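Local coordinates for 35 kDa hemin binding protein (Porphyromonas gingivalis, PDB 5Y1A), which probably binds hemin and is a cargo of the type IX secretion system, with a thioredoxin domain and immunoglobulin-like beta-sandwich structure, at residues L221-A224 and S228-I231; Y50-K55 and N196-G201; G154-D159 and V325-I330; V112-K117 and H253-A258. All coordinates share one frame; numbering follows the deposited sequence. Where two conformers were deposited one is given.

Contact 1 (L221-A224 and S228-I231); sequences LNIA and SFTI
Ile223 and Phe229 lie with their CA atoms 5.3 Å apart across two roughly antiparallel lengths of chain, whose end-to-end directions differ by 142°. The close is made by a single direct backbone bond, in which Ala224 N donates to Ser228 O at 3.0 Å, nearly straight at 173° and in the carbonyl plane. Beside this bond, water 2 bridges Asn222 O and Ser228 O. Water 1 carries the link further along the strand, lying 2.8 Å from Asn222 O and accepting from Thr230 N at 3.1 Å.

On the apolar side the Phe229 ring is the centre. With chi1 at 65°, CG is held between the backbone N and carbonyl carbon, and the ring rises from the strand to meet two methyls that come obliquely from the same side of its plane, one at each ortho carbon. Leu221 CD2 touches Phe229 CD1 at 3.5 Å, and Ile223 CD1 touches Phe229 CD2 at 3.6 Å. The Ile223 chain runs beside Phe229 and points the same way. Leu221 also reaches Ile231, its CD2 lying 3.7 Å from Ile231 CD1, where the two chains cross at about a right angle.

Leu221 and Phe229 both rest on Val251 of strand 245-252, so they face the interior between the sheets. Here the chain leaves edge strand 207-220 of one sheet and enters edge strand 228-235 of the other. Apolar branches therefore close the sandwich interior, while one direct bond and two waters link those backbone polar atoms of the two segments that face each other.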
loop_
_atom_site.group_PDB
_atom_site.type_symbol
_atom_site.label_atom_id
_atom_site.label_comp_id
_atom_site.label_asym_id
_atom_site.label_seq_id
_atom_site.Cartn_x
_atom_site.Cartn_y
_atom_site.Cartn_z
ATOM N N LEU A 221 8.090 -3.822 16.827
ATOM C CA LEU A 221 9.246 -4.485 16.222
ATOM C C LEU A 221 10.085 -5.239 17.223
ATOM O O LEU A 221 10.431 -4.714 18.283
ATOM C CB LEU A 221 10.147 -3.458 15.509
ATOM C CG LEU A 221 9.733 -3.011 14.123
ATOM C CD1 LEU A 221 10.547 -1.782 13.725
ATOM C CD2 LEU A 221 9.917 -4.152 13.083
ATOM N N ASN A 222 10.455 -6.459 16.856
ATOM C CA ASN A 222 11.351 -7.280 17.645
ATOM C C ASN A 222 12.769 -7.106 17.145
ATOM O O ASN A 222 13.126 -7.660 16.101
ATOM C CB ASN A 222 10.936 -8.748 17.545
ATOM C CG ASN A 222 9.671 -9.055 18.335
ATOM O OD1 ASN A 222 8.712 -9.614 17.800
ATOM N ND2 ASN A 222 9.661 -8.676 19.609
ATOM N N ILE A 223 13.569 -6.331 17.877
ATOM C CA ILE A 223 14.918 -5.976 17.438
ATOM C C ILE A 223 15.919 -6.915 18.125
ATOM O O ILE A 223 15.951 -6.978 19.361
ATOM C CB ILE A 223 15.242 -4.480 17.786
ATOM C CG1 ILE A 223 14.236 -3.505 17.118
ATOM C CG2 ILE A 223 16.701 -4.111 17.436
ATOM C CD1 ILE A 223 14.257 -3.484 15.559
ATOM N N ALA A 224 16.690 -7.654 17.328
ATOM C CA ALA A 224 17.741 -8.542 17.859
ATOM C C ALA A 224 18.982 -7.752 18.336
ATOM O O ALA A 224 19.116 -6.551 18.087
ATOM C CB ALA A 224 18.131 -9.583 16.823
ATOM N N SER A 228 18.879 -6.244 14.033
ATOM C CA SER A 228 18.114 -6.677 12.859
ATOM C C SER A 228 16.679 -7.006 13.243
ATOM O O SER A 228 16.392 -7.284 14.407
ATOM C CB SER A 228 18.762 -7.900 12.193
ATOM O OG SER A 228 18.783 -9.006 13.075
ATOM N N PHE A 229 15.795 -6.986 12.246
ATOM C CA PHE A 229 14.394 -7.412 12.410
ATOM C C PHE A 229 13.838 -7.952 11.093
ATOM O O PHE A 229 14.328 -7.620 10.014
ATOM C CB PHE A 229 13.515 -6.263 12.895
ATOM C CG PHE A 229 13.398 -5.116 11.895
ATOM C CD1 PHE A 229 12.429 -5.152 10.883
ATOM C CD2 PHE A 229 14.259 -4.006 11.973
ATOM C CE1 PHE A 229 12.304 -4.094 9.962
ATOM C CE2 PHE A 229 14.148 -2.949 11.075
ATOM C CZ PHE A 229 13.170 -3.001 10.047
ATOM N N THR A 230 12.789 -8.767 11.212
ATOM C CA THR A 230 12.068 -9.311 10.065
ATOM C C THR A 230 10.595 -9.387 10.427
ATOM O O THR A 230 10.253 -9.904 11.494
ATOM C CB THR A 230 12.544 -10.740 9.684
ATOM O OG1 THR A 230 13.940 -10.728 9.379
ATOM C CG2 THR A 230 11.793 -11.247 8.443
ATOM N N ILE A 231 9.738 -8.844 9.558
ATOM C CA ILE A 231 8.280 -8.977 9.693
ATOM C C ILE A 231 7.775 -9.459 8.338
ATOM O O ILE A 231 8.169 -8.900 7.319
ATOM C CB ILE A 231 7.589 -7.613 10.056
ATOM C CG1 ILE A 231 7.863 -7.282 11.532
ATOM C CG2 ILE A 231 6.065 -7.654 9.754
ATOM C CD1 ILE A 231 6.963 -6.214 12.148
HETATM O O HOH W 1 12.080 -9.391 14.119
HETATM O O HOH W 2 14.803 -9.849 15.413
#

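Contact 2 (Y50-K55 and N196-G201); sequences YCPGGK and NGAGDG
Pro52 meets the 196-201 loop through its ring, which lies against the backbone of Asn196 and Gly197. Pro52 CG is 3.3 Å from Asn196 O, and Pro52 CD lies 3.4 Å from the same oxygen, so two ring carbons share one carbonyl. The next atoms are backbone too, with Gly197 C 3.7 Å from Pro52 CG. Ala198 adds a looser apolar touch, its CB standing 4.2 Å from Pro52 CG.

Gly197 has phi of 80°, a value that favours glycine and lets the loop bend close over the ring. Beyond this shell, Asn196 is fixed by its neighbours: its ND2 binds Trp47 O, and its backbone pairs with Glu46, while Gln195 also touches Pro52. On the helix side, the bonds Gly54 N to Tyr50 O at 3.2 Å and Lys55 N to Cys51 O at 3.0 Å lie near the start of the helix, where Pro52, having no N-H, can be accommodated. A loop between strands 179-186 and 207-220 thus reaches the start of helix 51-63, which holds Cys51, the second cysteine of what is probably the CxxC motif at the helix start characteristic of the thioredoxin fold.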
loop_
_atom_site.group_PDB
_atom_site.type_symbol
_atom_site.label_atom_id
_atom_site.label_comp_id
_atom_site.label_asym_id
_atom_site.label_seq_id
_atom_site.Cartn_x
_atom_site.Cartn_y
_atom_site.Cartn_z
ATOM N N TYR A 50 -10.273 22.094 -2.575
ATOM C CA TYR A 50 -8.887 22.546 -2.452
ATOM C C TYR A 50 -7.874 21.413 -2.554
ATOM O O TYR A 50 -6.688 21.663 -2.740
ATOM C CB TYR A 50 -8.702 23.281 -1.124
ATOM C CG TYR A 50 -9.521 24.559 -0.968
ATOM C CD1 TYR A 50 -10.449 24.953 -1.934
ATOM C CD2 TYR A 50 -9.377 25.350 0.164
ATOM C CE1 TYR A 50 -11.218 26.123 -1.777
ATOM C CE2 TYR A 50 -10.128 26.528 0.333
ATOM C CZ TYR A 50 -11.046 26.905 -0.639
ATOM O OH TYR A 50 -11.799 28.055 -0.481
ATOM N N CYS A 51 -8.334 20.168 -2.397
ATOM C CA CYS A 51 -7.419 19.036 -2.318
ATOM C C CYS A 51 -6.587 18.721 -3.594
ATOM O O CYS A 51 -5.415 18.442 -3.463
ATOM C CB CYS A 51 -8.111 17.784 -1.770
ATOM S SG CYS A 51 -8.366 17.921 0.030
ATOM N N PRO A 52 -7.187 18.754 -4.806
ATOM C CA PRO A 52 -6.364 18.600 -6.014
ATOM C C PRO A 52 -5.181 19.601 -6.082
ATOM O O PRO A 52 -4.070 19.235 -6.495
ATOM C CB PRO A 52 -7.385 18.852 -7.150
ATOM C CG PRO A 52 -8.691 18.337 -6.566
ATOM C CD PRO A 52 -8.629 18.877 -5.141
ATOM N N GLY A 53 -5.437 20.852 -5.684
ATOM C CA GLY A 53 -4.408 21.896 -5.659
ATOM C C GLY A 53 -3.280 21.544 -4.702
ATOM O O GLY A 53 -2.114 21.694 -5.034
ATOM N N GLY A 54 -3.635 21.031 -3.535
ATOM C CA GLY A 54 -2.645 20.524 -2.587
ATOM C C GLY A 54 -1.796 19.425 -3.170
ATOM O O GLY A 54 -0.564 19.448 -3.031
ATOM N N LYS A 55 -2.445 18.456 -3.827
ATOM C CA LYS A 55 -1.759 17.340 -4.460
ATOM C C LYS A 55 -0.745 17.866 -5.482
ATOM O O LYS A 55 0.422 17.442 -5.492
ATOM C CB LYS A 55 -2.797 16.406 -5.111
ATOM C CG LYS A 55 -2.240 15.302 -6.006
ATOM C CD LYS A 55 -3.403 14.616 -6.744
ATOM C CE LYS A 55 -2.932 13.457 -7.660
ATOM N NZ LYS A 55 -1.868 13.846 -8.693
ATOM N N ASN A 196 -13.977 16.758 -6.076
ATOM C CA ASN A 196 -14.256 18.201 -6.116
ATOM C C ASN A 196 -12.966 18.943 -6.487
ATOM O O ASN A 196 -11.882 18.640 -5.969
ATOM C CB ASN A 196 -14.807 18.674 -4.765
ATOM C CG ASN A 196 -15.376 20.079 -4.805
ATOM O OD1 ASN A 196 -15.495 20.699 -5.864
ATOM N ND2 ASN A 196 -15.815 20.560 -3.644
ATOM N N GLY A 197 -13.087 19.904 -7.402
ATOM C CA GLY A 197 -11.954 20.700 -7.857
ATOM C C GLY A 197 -11.052 20.041 -8.884
ATOM O O GLY A 197 -10.025 20.604 -9.249
ATOM N N ALA A 198 -11.410 18.848 -9.341
ATOM C CA ALA A 198 -10.547 18.117 -10.279
ATOM C C ALA A 198 -10.998 18.333 -11.704
ATOM O O ALA A 198 -12.184 18.325 -11.982
ATOM C CB ALA A 198 -10.546 16.643 -9.973
ATOM N N GLY A 199 -10.038 18.494 -12.599
ATOM C CA GLY A 199 -10.330 18.590 -14.016
ATOM C C GLY A 199 -10.553 17.242 -14.674
ATOM O O GLY A 199 -10.534 16.169 -14.019
ATOM N N ASP A 200 -10.764 17.286 -15.987
ATOM C CA ASP A 200 -10.953 16.065 -16.759
ATOM C C ASP A 200 -9.800 15.087 -16.566
ATOM O O ASP A 200 -8.616 15.482 -16.569
ATOM C CB ASP A 200 -11.114 16.359 -18.255
ATOM C CG ASP A 200 -11.368 15.093 -19.057
ATOM O OD1 ASP A 200 -12.216 14.280 -18.610
ATOM O OD2 ASP A 200 -10.708 14.895 -20.106
ATOM N N GLY A 201 -10.169 13.820 -16.375
ATOM C CA GLY A 201 -9.205 12.727 -16.336
ATOM C C GLY A 201 -8.362 12.690 -15.071
ATOM O O GLY A 201 -7.333 12.003 -15.032
#

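Contact 3 (G154-D159 and V325-I330); sequences GATPED and VYVVRI
Thr156 touches one methyl of each of Val325 and Val327, two residues on the same face of strand 324-332, with its own methyl branch. Its CG2 lies 3.8 Å from Val325 CG1 and 3.6 Å from Val327 CG2. The orientations differ: Thr156 crosses Val325 at about a right angle but runs obliquely to Val327, which also meets the hydroxyl side, Thr156 OG1 being 3.7 Å from Val327 CG2. Ala155 adds a loose touch, its CB 4.4 Å from Val325 CG2.

What sets Thr156 is its own turn. OG1 sits between the backbone N and the carbonyl carbon (chi1 74°), which aims it at Asp159, and it donates to Asp159 OD2 at 2.8 Å, coming from above the carboxylate plane, 59° out of it. The backbone N atoms of Thr156 and Ala155 make weak bonds to the same oxygen, so one carboxylate oxygen gathers three donors. The type I turn from Thr156 to Asp159 is closed by Asp159 N bonding to Thr156 O at 3.0 Å.

The other carboxylate oxygen, Asp159 OD1, forms a salt bridge with Lys340 of strand 335-343, whose side chain also touches Val325. Strand 324-332 lies between 305-309 and 335-343 in its antiparallel sheet, while the turn joins strands 145-153 and 161-169 of the mixed sheet. The contact therefore abuts the C-terminal sheet on a loop at one end of the preceding sandwich.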
loop_
_atom_site.group_PDB
_atom_site.type_symbol
_atom_site.label_atom_id
_atom_site.label_comp_id
_atom_site.label_asym_id
_atom_site.label_seq_id
_atom_site.Cartn_x
_atom_site.Cartn_y
_atom_site.Cartn_z
ATOM N N GLY A 154 0.125 -12.227 -5.682
ATOM C CA GLY A 154 -0.787 -13.353 -5.877
ATOM C C GLY A 154 -1.151 -13.395 -7.336
ATOM O O GLY A 154 -1.020 -12.388 -8.012
ATOM N N ALA A 155 -1.598 -14.555 -7.808
ATOM C CA ALA A 155 -1.835 -14.752 -9.247
ATOM C C ALA A 155 -3.188 -14.204 -9.708
ATOM O O ALA A 155 -3.340 -13.773 -10.861
ATOM C CB ALA A 155 -1.705 -16.191 -9.596
ATOM N N THR A 156 -4.157 -14.229 -8.798
ATOM C CA THR A 156 -5.530 -13.833 -9.078
ATOM C C THR A 156 -6.043 -13.067 -7.861
ATOM O O THR A 156 -5.391 -13.066 -6.819
ATOM C CB THR A 156 -6.435 -15.073 -9.347
ATOM O OG1 THR A 156 -6.704 -15.747 -8.115
ATOM C CG2 THR A 156 -5.767 -16.056 -10.341
ATOM N N PRO A 157 -7.203 -12.399 -7.984
ATOM C CA PRO A 157 -7.722 -11.596 -6.866
ATOM C C PRO A 157 -7.969 -12.370 -5.570
ATOM O O PRO A 157 -8.009 -11.759 -4.476
ATOM C CB PRO A 157 -9.020 -11.022 -7.441
ATOM C CG PRO A 157 -8.715 -10.936 -8.947
ATOM C CD PRO A 157 -8.068 -12.272 -9.174
ATOM N N GLU A 158 -8.118 -13.692 -5.656
ATOM C CA GLU A 158 -8.354 -14.497 -4.448
ATOM C C GLU A 158 -7.107 -15.209 -3.914
ATOM O O GLU A 158 -7.195 -16.085 -3.036
ATOM C CB GLU A 158 -9.529 -15.464 -4.638
ATOM C CG GLU A 158 -10.905 -14.814 -4.427
ATOM C CD GLU A 158 -11.051 -14.154 -3.061
ATOM O OE1 GLU A 158 -11.351 -12.940 -3.011
ATOM O OE2 GLU A 158 -10.848 -14.841 -2.040
ATOM N N ASP A 159 -5.950 -14.811 -4.443
ATOM C CA ASP A 159 -4.658 -15.201 -3.883
ATOM C C ASP A 159 -4.126 -14.105 -2.983
ATOM O O ASP A 159 -4.450 -12.943 -3.190
ATOM C CB ASP A 159 -3.653 -15.434 -4.991
ATOM C CG ASP A 159 -3.989 -16.642 -5.841
ATOM O OD1 ASP A 159 -4.065 -17.767 -5.289
ATOM O OD2 ASP A 159 -4.153 -16.454 -7.066
ATOM N N VAL A 325 -2.907 -17.339 -15.932
ATOM C CA VAL A 325 -3.647 -18.088 -14.937
ATOM C C VAL A 325 -5.110 -17.651 -14.988
ATOM O O VAL A 325 -5.403 -16.460 -15.131
ATOM C CB VAL A 325 -3.090 -17.874 -13.499
ATOM C CG1 VAL A 325 -3.962 -18.627 -12.502
ATOM C CG2 VAL A 325 -1.634 -18.336 -13.398
ATOM N N TYR A 326 -6.005 -18.640 -14.910
ATOM C CA TYR A 326 -7.458 -18.421 -14.887
ATOM C C TYR A 326 -8.083 -19.076 -13.663
ATOM O O TYR A 326 -7.585 -20.088 -13.172
ATOM C CB TYR A 326 -8.099 -18.993 -16.152
ATOM C CG TYR A 326 -7.580 -18.334 -17.413
ATOM C CD1 TYR A 326 -8.286 -17.292 -18.027
ATOM C CD2 TYR A 326 -6.370 -18.731 -17.972
ATOM C CE1 TYR A 326 -7.797 -16.675 -19.187
ATOM C CE2 TYR A 326 -5.854 -18.106 -19.134
ATOM C CZ TYR A 326 -6.587 -17.085 -19.729
ATOM O OH TYR A 326 -6.109 -16.469 -20.863
ATOM N N VAL A 327 -9.174 -18.497 -13.183
ATOM C CA VAL A 327 -9.982 -19.127 -12.136
ATOM C C VAL A 327 -11.269 -19.649 -12.757
ATOM O O VAL A 327 -12.012 -18.895 -13.396
ATOM C CB VAL A 327 -10.313 -18.123 -11.006
ATOM C CG1 VAL A 327 -11.207 -18.774 -9.936
ATOM C CG2 VAL A 327 -9.035 -17.616 -10.370
ATOM N N VAL A 328 -11.522 -20.944 -12.595
ATOM C CA VAL A 328 -12.756 -21.516 -13.093
ATOM C C VAL A 328 -13.661 -21.720 -11.897
ATOM O O VAL A 328 -13.284 -22.397 -10.948
ATOM C CB VAL A 328 -12.543 -22.868 -13.787
ATOM C CG1 VAL A 328 -13.863 -23.362 -14.384
ATOM C CG2 VAL A 328 -11.454 -22.749 -14.863
ATOM N N ARG A 329 -14.844 -21.122 -11.952
ATOM C CA ARG A 329 -15.833 -21.306 -10.902
ATOM C C ARG A 329 -16.828 -22.325 -11.451
ATOM O O ARG A 329 -17.550 -22.035 -12.412
ATOM C CB ARG A 329 -16.481 -19.968 -10.563
ATOM C CG ARG A 329 -17.609 -20.012 -9.539
ATOM C CD ARG A 329 -17.882 -18.612 -8.986
ATOM N NE ARG A 329 -18.708 -17.787 -9.874
ATOM C CZ ARG A 329 -18.917 -16.483 -9.705
ATOM N NH1 ARG A 329 -18.349 -15.842 -8.689
ATOM N NH2 ARG A 329 -19.680 -15.811 -10.558
ATOM N N ILE A 330 -16.837 -23.526 -10.872
ATOM C CA ILE A 330 -17.752 -24.586 -11.313
ATOM C C ILE A 330 -18.701 -24.996 -10.201
ATOM O O ILE A 330 -18.265 -25.407 -9.126
ATOM C CB ILE A 330 -17.034 -25.879 -11.774
ATOM C CG1 ILE A 330 -15.623 -25.608 -12.281
ATOM C CG2 ILE A 330 -17.875 -26.607 -12.819
ATOM C CD1 ILE A 330 -14.893 -26.861 -12.677
#

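Contact 4 (V112-K117 and H253-A258); sequences VCRMEK and HPMSNA
His253 is tied to Arg114 by a water: water 3 donates to His253 O at 2.9 Å and accepts from Arg114 NH1 at 3.0 Å, lying in the guanidinium plane at its edge. Next, Pro254 opens a type I turn that Asn257 N closes by bonding to Pro254 O. Met255, within the turn, makes the nearest side-chain approach: Met255 CG stands 3.6 Å from Arg114 NH1 and Met255 SD 3.8 Å from that nitrogen, the chains crossing obliquely. With CG anti to the carbonyl carbon (chi1 -55°) and the chain extended at chi2 (-172°), Met255 brings CG and SD beside the guanidinium. Arg114, extended from CG to NE, carries its NH2 on to a salt bridge with Glu41. Asn257 follows, its O bound by His261, which also bonds Glu116 O and so spans both loops. At Ala258 the contact is slight: Ala258 O lies 4.3 Å from Lys117 CD, and Lys117 NZ bonds Glu259 O.

The loop after strand 109-112, which pairs with strand 34-44 in the thioredoxin-like sheet, is thus joined to the loop between strands 245-252 and 263-270. This is an interdomain seam, where a thioredoxin-like sheet meets a beta-sandwich.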
loop_
_atom_site.group_PDB
_atom_site.type_symbol
_atom_site.label_atom_id
_atom_site.label_comp_id
_atom_site.label_asym_id
_atom_site.label_seq_id
_atom_site.Cartn_x
_atom_site.Cartn_y
_atom_site.Cartn_z
ATOM N N VAL A 112 5.305 15.697 7.445
ATOM C CA VAL A 112 6.606 15.198 6.985
ATOM C C VAL A 112 7.210 14.279 8.054
ATOM O O VAL A 112 7.617 14.749 9.123
ATOM C CB VAL A 112 7.599 16.359 6.655
ATOM C CG1 VAL A 112 8.899 15.769 6.097
ATOM C CG2 VAL A 112 6.975 17.283 5.604
ATOM N N CYS A 113 7.212 12.973 7.771
ATOM C CA CYS A 113 7.757 11.965 8.674
ATOM C C CYS A 113 7.204 12.085 10.102
ATOM O O CYS A 113 7.931 11.793 11.052
ATOM C CB CYS A 113 9.295 12.049 8.736
ATOM S SG CYS A 113 10.118 11.790 7.139
ATOM N N ARG A 114 5.943 12.524 10.248
ATOM C CA ARG A 114 5.326 12.753 11.572
ATOM C C ARG A 114 6.221 13.538 12.517
ATOM O O ARG A 114 6.245 13.289 13.736
ATOM C CB ARG A 114 4.942 11.409 12.227
ATOM C CG ARG A 114 3.997 10.562 11.316
ATOM C CD ARG A 114 3.722 9.201 11.948
ATOM N NE ARG A 114 2.844 8.422 11.067
ATOM C CZ ARG A 114 2.379 7.205 11.338
ATOM N NH1 ARG A 114 2.723 6.571 12.477
ATOM N NH2 ARG A 114 1.583 6.604 10.456
ATOM N N MET A 115 6.963 14.492 11.965
ATOM C CA MET A 115 7.944 15.207 12.765
ATOM C C MET A 115 7.318 16.358 13.549
ATOM O O MET A 115 7.915 16.879 14.516
ATOM C CB MET A 115 9.138 15.660 11.892
ATOM C CG MET A 115 8.891 16.814 10.966
ATOM S SD MET A 115 10.177 16.917 9.644
ATOM C CE MET A 115 11.387 15.782 10.209
ATOM N N GLU A 116 6.111 16.748 13.155
ATOM C CA GLU A 116 5.399 17.850 13.825
ATOM C C GLU A 116 4.841 17.452 15.188
ATOM O O GLU A 116 4.228 16.381 15.326
ATOM C CB GLU A 116 4.272 18.390 12.933
ATOM C CG GLU A 116 4.729 18.806 11.502
ATOM C CD GLU A 116 4.793 17.616 10.504
ATOM O OE1 GLU A 116 4.471 16.474 10.903
ATOM O OE2 GLU A 116 5.150 17.827 9.314
ATOM N N LYS A 117 5.007 18.335 16.178
ATOM C CA LYS A 117 4.282 18.176 17.458
ATOM C C LYS A 117 2.824 18.533 17.231
ATOM O O LYS A 117 2.516 19.303 16.337
ATOM C CB LYS A 117 4.879 19.079 18.561
ATOM C CG LYS A 117 6.338 18.764 18.826
ATOM C CD LYS A 117 6.709 18.850 20.295
ATOM C CE LYS A 117 8.150 18.409 20.486
ATOM N NZ LYS A 117 8.614 17.451 19.421
ATOM N N HIS A 253 8.683 5.834 15.728
ATOM C CA HIS A 253 8.382 5.913 17.143
ATOM C C HIS A 253 6.867 5.802 17.370
ATOM O O HIS A 253 6.071 6.063 16.468
ATOM C CB HIS A 253 8.950 7.217 17.717
ATOM C CG HIS A 253 10.458 7.274 17.679
ATOM N ND1 HIS A 253 11.249 6.558 18.549
ATOM C CD2 HIS A 253 11.305 7.946 16.863
ATOM C CE1 HIS A 253 12.525 6.798 18.282
ATOM N NE2 HIS A 253 12.587 7.629 17.255
ATOM N N PRO A 254 6.462 5.388 18.572
ATOM C CA PRO A 254 5.029 5.218 18.840
ATOM C C PRO A 254 4.229 6.503 18.628
ATOM O O PRO A 254 4.681 7.580 19.022
ATOM C CB PRO A 254 5.002 4.789 20.323
ATOM C CG PRO A 254 6.375 4.180 20.566
ATOM C CD PRO A 254 7.307 5.009 19.722
ATOM N N MET A 255 3.067 6.384 18.002
ATOM C CA MET A 255 2.156 7.511 17.849
ATOM C C MET A 255 1.800 8.175 19.180
ATOM O O MET A 255 1.576 9.361 19.247
ATOM C CB MET A 255 0.894 7.095 17.080
ATOM C CG MET A 255 1.195 6.469 15.734
ATOM S SD MET A 255 -0.303 6.184 14.720
ATOM C CE MET A 255 -0.935 7.751 14.887
ATOM N N SER A 256 1.765 7.369 20.231
ATOM C CA SER A 256 1.424 7.827 21.586
ATOM C C SER A 256 2.503 8.668 22.291
ATOM O O SER A 256 2.241 9.222 23.383
ATOM C CB SER A 256 1.095 6.615 22.467
ATOM O OG SER A 256 2.221 5.734 22.510
ATOM N N ASN A 257 3.700 8.747 21.710
ATOM C CA ASN A 257 4.796 9.528 22.285
ATOM C C ASN A 257 4.700 10.953 21.774
ATOM O O ASN A 257 5.077 11.231 20.637
ATOM C CB ASN A 257 6.163 8.923 21.916
ATOM C CG ASN A 257 7.340 9.674 22.562
ATOM O OD1 ASN A 257 7.318 10.883 22.695
ATOM N ND2 ASN A 257 8.379 8.943 22.930
ATOM N N ALA A 258 4.174 11.849 22.610
ATOM C CA ALA A 258 3.972 13.228 22.192
ATOM C C ALA A 258 5.267 13.980 21.847
ATOM O O ALA A 258 5.258 14.877 20.991
ATOM C CB ALA A 258 3.154 13.996 23.259
HETATM O O HOH W 3 4.178 7.646 14.893
#

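Overall arrangement
Along the chain, segments 50-55, 112-117 and 154-159 come first, and 196-201 then closes contact 2 before contact 1 begins. Contact 1 falls within the spans bounded by contacts 3 and 4, and the spans of contacts 2, 3 and 4 cross one another. Contacts 1 and 4 are nearest, with centres about 21 Å apart, and both involve loops of the beta-sandwich. Contacts 2 and 4, about 28 Å between centres, join the sandwich to the thioredoxin-like part at two separate places. Contact 3 lies about 41 Å from contact 4, centre to centre, and across the chain's centre from it, attaching the C-terminal sheet to the far end of the sandwich. The sandwich thus lies between the two other parts.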